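Local coordinates for protein glycine betaine/carnitine/choline ABC transporter (Staphylococcus aureus subsp. aureus Mu50, PDB 3O66) that probably binds glycine betaine, carnitine or choline as the substrate-binding component of an ABC transporter, handing the compatible solute on for uptake into the cell, at residues A[243-256]-A[270-282]. Sequence-based numbering, arbitrary orientation. Where two conformers were deposited one is given.
Sequences KLTGKISTSEMQRL and VAEEFLKKHHYFD
Leu-256 and Val-270 meet where the axes of helices 250-256 and 270-277 run 134° apart, and the chain nears again at Lys-243 and Phe-281. Leu-256 CD2 touches Val-270 CG1 at 3.7 Å, while its CD1 lies over one face of the Phe-274 ring. His-278 CD2 lies over the rim of the opposite face. The ring edge meets Lys-247 O in plane, 3.5 Å from Phe-274 CZ. Phe-274 has CG anti to the backbone N (chi1 -177°), which sets the ring beside Ile-248 CG1 and Glu-252 OE2. In the conformer given, Glu-252 OE1 accepts from both NE and NH1 of Arg-255, side-on, and OE2 reaches Lys-277 NZ and His-278 NE2 through one water, weakly bonded to Glu-252.

Lys-247 lays CG over one face of Phe-281, 4.0 Å from the ring centroid, a CH-pi contact. Leu-244 CD2 touches Phe-281 CE2 at 3.5 Å. Lys-243 NZ donates to Tyr-280 O at 2.7 Å and forms a salt bridge with Asp-282 OD1, modelled very short.

The contact joins elements within the lobe whose sheet holds strands 12-16 and 222-227. Helix 19-35 lies against Leu-244, Phe-274 and Leu-275. Gly-246 and Ile-248 make backbone bonds with Ser-109 and Tyr-110.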
# COMPACT_ATOMS: atom_id res chain seq x y z
N LYS A 243 15.73 6.12 -6.15
CA LYS A 243 16.20 6.65 -4.88
C LYS A 243 15.23 6.29 -3.75
O LYS A 243 15.63 6.19 -2.61
CB LYS A 243 16.30 8.17 -4.93
CG LYS A 243 17.54 8.77 -5.53
CD LYS A 243 17.30 10.31 -5.46
CE LYS A 243 18.57 11.05 -5.27
NZ LYS A 243 18.36 12.49 -5.01
N LEU A 244 13.94 6.10 -4.09
CA LEU A 244 12.94 5.81 -3.06
C LEU A 244 12.79 4.31 -2.77
O LEU A 244 12.07 3.96 -1.85
CB LEU A 244 11.58 6.42 -3.44
CG LEU A 244 11.56 7.98 -3.49
CD1 LEU A 244 10.17 8.50 -3.82
CD2 LEU A 244 12.00 8.57 -2.18
N THR A 245 13.44 3.46 -3.55
CA THR A 245 13.32 2.01 -3.37
C THR A 245 13.83 1.57 -1.98
O THR A 245 14.97 1.85 -1.63
CB THR A 245 14.10 1.27 -4.49
OG1 THR A 245 13.47 1.54 -5.75
CG2 THR A 245 14.16 -0.25 -4.24
N GLY A 246 12.97 0.88 -1.20
CA GLY A 246 13.29 0.48 0.17
C GLY A 246 13.22 1.56 1.25
O GLY A 246 13.39 1.26 2.44
N LYS A 247 12.96 2.81 0.88
CA LYS A 247 13.02 3.93 1.85
C LYS A 247 11.79 4.19 2.74
O LYS A 247 11.80 5.09 3.63
CB LYS A 247 13.47 5.23 1.18
CG LYS A 247 14.68 5.10 0.25
CD LYS A 247 16.02 4.77 0.95
CE LYS A 247 17.04 4.17 -0.06
NZ LYS A 247 17.57 5.24 -1.02
N ILE A 248 10.71 3.44 2.50
CA ILE A 248 9.51 3.59 3.30
C ILE A 248 9.07 2.24 3.81
O ILE A 248 8.45 1.45 3.06
CB ILE A 248 8.36 4.29 2.51
CG1 ILE A 248 8.88 5.55 1.78
CG2 ILE A 248 7.21 4.64 3.45
CD1 ILE A 248 7.83 6.28 0.98
N SER A 249 9.39 1.94 5.07
CA SER A 249 8.92 0.68 5.67
C SER A 249 7.41 0.75 5.86
O SER A 249 6.84 1.82 5.75
CB SER A 249 9.58 0.42 7.01
OG SER A 249 9.25 1.42 7.96
N THR A 250 6.77 -0.37 6.16
CA THR A 250 5.34 -0.31 6.52
C THR A 250 5.04 0.61 7.72
O THR A 250 4.09 1.42 7.66
CB THR A 250 4.79 -1.72 6.70
OG1 THR A 250 5.00 -2.41 5.46
CG2 THR A 250 3.27 -1.71 7.00
N SER A 251 5.86 0.52 8.76
CA SER A 251 5.76 1.39 9.95
C SER A 251 5.88 2.88 9.57
O SER A 251 5.18 3.74 10.09
CB SER A 251 6.90 1.06 10.94
OG SER A 251 6.77 -0.26 11.44
N GLU A 252 6.77 3.18 8.63
CA GLU A 252 6.96 4.56 8.19
C GLU A 252 5.77 5.07 7.38
O GLU A 252 5.36 6.22 7.54
CB GLU A 252 8.25 4.70 7.38
CG GLU A 252 8.65 6.13 7.08
CD GLU A 252 8.97 6.93 8.34
OE1 GLU A 252 9.22 6.33 9.41
OE2 GLU A 252 9.00 8.18 8.22
N MSE A 253 5.20 4.22 6.53
CA MSE A 253 4.00 4.60 5.75
C MSE A 253 2.84 4.85 6.69
O MSE A 253 2.05 5.75 6.42
CB MSE A 253 3.61 3.50 4.75
CG MSE A 253 2.57 3.94 3.66
SE MSE A 253 3.30 5.39 2.52
CE MSE A 253 2.29 6.91 3.22
N GLN A 254 2.71 4.04 7.75
CA GLN A 254 1.68 4.28 8.77
C GLN A 254 1.86 5.67 9.37
O GLN A 254 0.90 6.45 9.44
CB GLN A 254 1.72 3.23 9.87
CG GLN A 254 1.28 1.81 9.43
CD GLN A 254 1.84 0.75 10.35
OE1 GLN A 254 2.51 1.08 11.34
NE2 GLN A 254 1.58 -0.52 10.05
N ARG A 255 3.11 6.00 9.74
CA ARG A 255 3.42 7.32 10.30
C ARG A 255 3.13 8.46 9.34
O ARG A 255 2.61 9.51 9.75
CB ARG A 255 4.88 7.43 10.81
CG ARG A 255 5.13 6.76 12.17
CD ARG A 255 6.59 6.97 12.66
NE ARG A 255 7.53 6.17 11.87
CZ ARG A 255 7.81 4.89 12.10
NH1 ARG A 255 8.67 4.26 11.32
NH2 ARG A 255 7.22 4.22 13.10
N LEU A 256 3.50 8.29 8.07
CA LEU A 256 3.27 9.33 7.08
C LEU A 256 1.78 9.50 6.87
O LEU A 256 1.28 10.62 6.81
CB LEU A 256 3.97 8.97 5.74
CG LEU A 256 5.49 9.02 5.82
CD1 LEU A 256 6.07 8.41 4.53
CD2 LEU A 256 6.03 10.46 6.09
N VAL A 270 3.61 16.76 3.79
CA VAL A 270 4.16 15.55 4.39
C VAL A 270 5.31 14.99 3.51
O VAL A 270 6.39 14.60 4.03
CB VAL A 270 3.06 14.47 4.55
CG1 VAL A 270 3.65 13.10 5.05
CG2 VAL A 270 1.90 14.99 5.45
N ALA A 271 5.08 14.97 2.20
CA ALA A 271 6.09 14.48 1.25
C ALA A 271 7.39 15.30 1.36
O ALA A 271 8.48 14.75 1.43
CB ALA A 271 5.55 14.47 -0.23
N GLU A 272 7.26 16.63 1.39
CA GLU A 272 8.43 17.49 1.41
C GLU A 272 9.20 17.39 2.73
O GLU A 272 10.42 17.37 2.71
CB GLU A 272 8.08 18.94 1.11
CG GLU A 272 9.30 19.80 0.78
CD GLU A 272 8.92 21.17 0.20
OE1 GLU A 272 7.89 21.74 0.63
OE2 GLU A 272 9.66 21.68 -0.68
N GLU A 273 8.48 17.32 3.85
CA GLU A 273 9.14 17.17 5.14
C GLU A 273 9.97 15.87 5.22
O GLU A 273 11.12 15.89 5.72
CB GLU A 273 8.14 17.30 6.30
CG GLU A 273 7.56 18.70 6.38
CD GLU A 273 6.61 18.93 7.57
OE1 GLU A 273 6.19 17.96 8.26
OE2 GLU A 273 6.27 20.12 7.78
N PHE A 274 9.40 14.79 4.70
CA PHE A 274 10.08 13.50 4.61
C PHE A 274 11.34 13.62 3.74
O PHE A 274 12.43 13.19 4.13
CB PHE A 274 9.13 12.43 4.06
CG PHE A 274 9.73 11.05 4.02
CD1 PHE A 274 9.86 10.30 5.19
CD2 PHE A 274 10.14 10.51 2.81
CE1 PHE A 274 10.40 9.00 5.17
CE2 PHE A 274 10.69 9.19 2.75
CZ PHE A 274 10.82 8.44 3.94
N LEU A 275 11.19 14.24 2.57
CA LEU A 275 12.32 14.40 1.67
C LEU A 275 13.43 15.22 2.33
O LEU A 275 14.60 14.86 2.23
CB LEU A 275 11.93 15.06 0.34
CG LEU A 275 11.15 14.14 -0.57
CD1 LEU A 275 10.54 14.91 -1.76
CD2 LEU A 275 12.03 12.91 -1.00
N LYS A 276 13.05 16.31 3.01
CA LYS A 276 14.06 17.15 3.67
C LYS A 276 14.77 16.38 4.79
O LYS A 276 15.97 16.49 4.95
CB LYS A 276 13.44 18.44 4.20
CG LYS A 276 13.06 19.42 3.09
CD LYS A 276 12.80 20.81 3.67
CE LYS A 276 12.43 21.87 2.60
NZ LYS A 276 13.05 21.64 1.25
N LYS A 277 14.01 15.59 5.53
CA LYS A 277 14.55 14.78 6.64
C LYS A 277 15.63 13.82 6.12
O LYS A 277 16.58 13.51 6.83
CB LYS A 277 13.41 13.98 7.30
CG LYS A 277 13.80 13.26 8.57
CD LYS A 277 12.67 12.35 9.08
CE LYS A 277 13.22 11.29 10.02
NZ LYS A 277 12.20 10.22 10.36
N HIS A 278 15.47 13.35 4.89
CA HIS A 278 16.43 12.43 4.30
C HIS A 278 17.34 13.08 3.24
O HIS A 278 17.96 12.35 2.47
CB HIS A 278 15.73 11.18 3.76
CG HIS A 278 15.11 10.34 4.84
ND1 HIS A 278 15.82 9.39 5.52
CD2 HIS A 278 13.85 10.31 5.34
CE1 HIS A 278 15.04 8.80 6.41
NE2 HIS A 278 13.84 9.35 6.33
N HIS A 279 17.43 14.42 3.20
CA HIS A 279 18.36 15.12 2.29
C HIS A 279 18.12 14.66 0.83
O HIS A 279 19.07 14.54 0.05
CB HIS A 279 19.83 14.89 2.75
CG HIS A 279 20.83 15.86 2.18
ND1 HIS A 279 21.93 15.46 1.45
CD2 HIS A 279 20.89 17.21 2.25
CE1 HIS A 279 22.63 16.53 1.09
NE2 HIS A 279 22.01 17.61 1.55
N TYR A 280 16.85 14.41 0.49
CA TYR A 280 16.41 13.96 -0.83
C TYR A 280 17.13 12.69 -1.27
O TYR A 280 17.30 12.47 -2.48
CB TYR A 280 16.57 15.05 -1.88
CG TYR A 280 15.71 16.24 -1.61
CD1 TYR A 280 14.50 16.40 -2.28
CD2 TYR A 280 16.07 17.17 -0.63
CE1 TYR A 280 13.68 17.51 -2.02
CE2 TYR A 280 15.27 18.28 -0.36
CZ TYR A 280 14.06 18.43 -1.05
OH TYR A 280 13.27 19.53 -0.79
N PHE A 281 17.59 11.90 -0.31
CA PHE A 281 18.31 10.65 -0.60
C PHE A 281 19.54 10.84 -1.50
O PHE A 281 19.89 9.97 -2.31
CB PHE A 281 17.32 9.60 -1.12
CG PHE A 281 16.17 9.33 -0.15
CD1 PHE A 281 16.38 8.56 1.00
CD2 PHE A 281 14.91 9.88 -0.36
CE1 PHE A 281 15.35 8.31 1.91
CE2 PHE A 281 13.84 9.64 0.55
CZ PHE A 281 14.06 8.85 1.68
N ASP A 282 20.19 11.98 -1.35
CA ASP A 282 21.38 12.33 -2.12
C ASP A 282 22.68 11.64 -1.64
O ASP A 282 22.77 11.03 -0.57
CB ASP A 282 21.59 13.85 -2.09
CG ASP A 282 20.65 14.59 -3.04
OD1 ASP A 282 20.16 13.97 -3.99
OD2 ASP A 282 20.41 15.80 -2.83
OXT ASP A 282 23.70 11.68 -2.34
O HOH W 1 12.06 8.70 8.43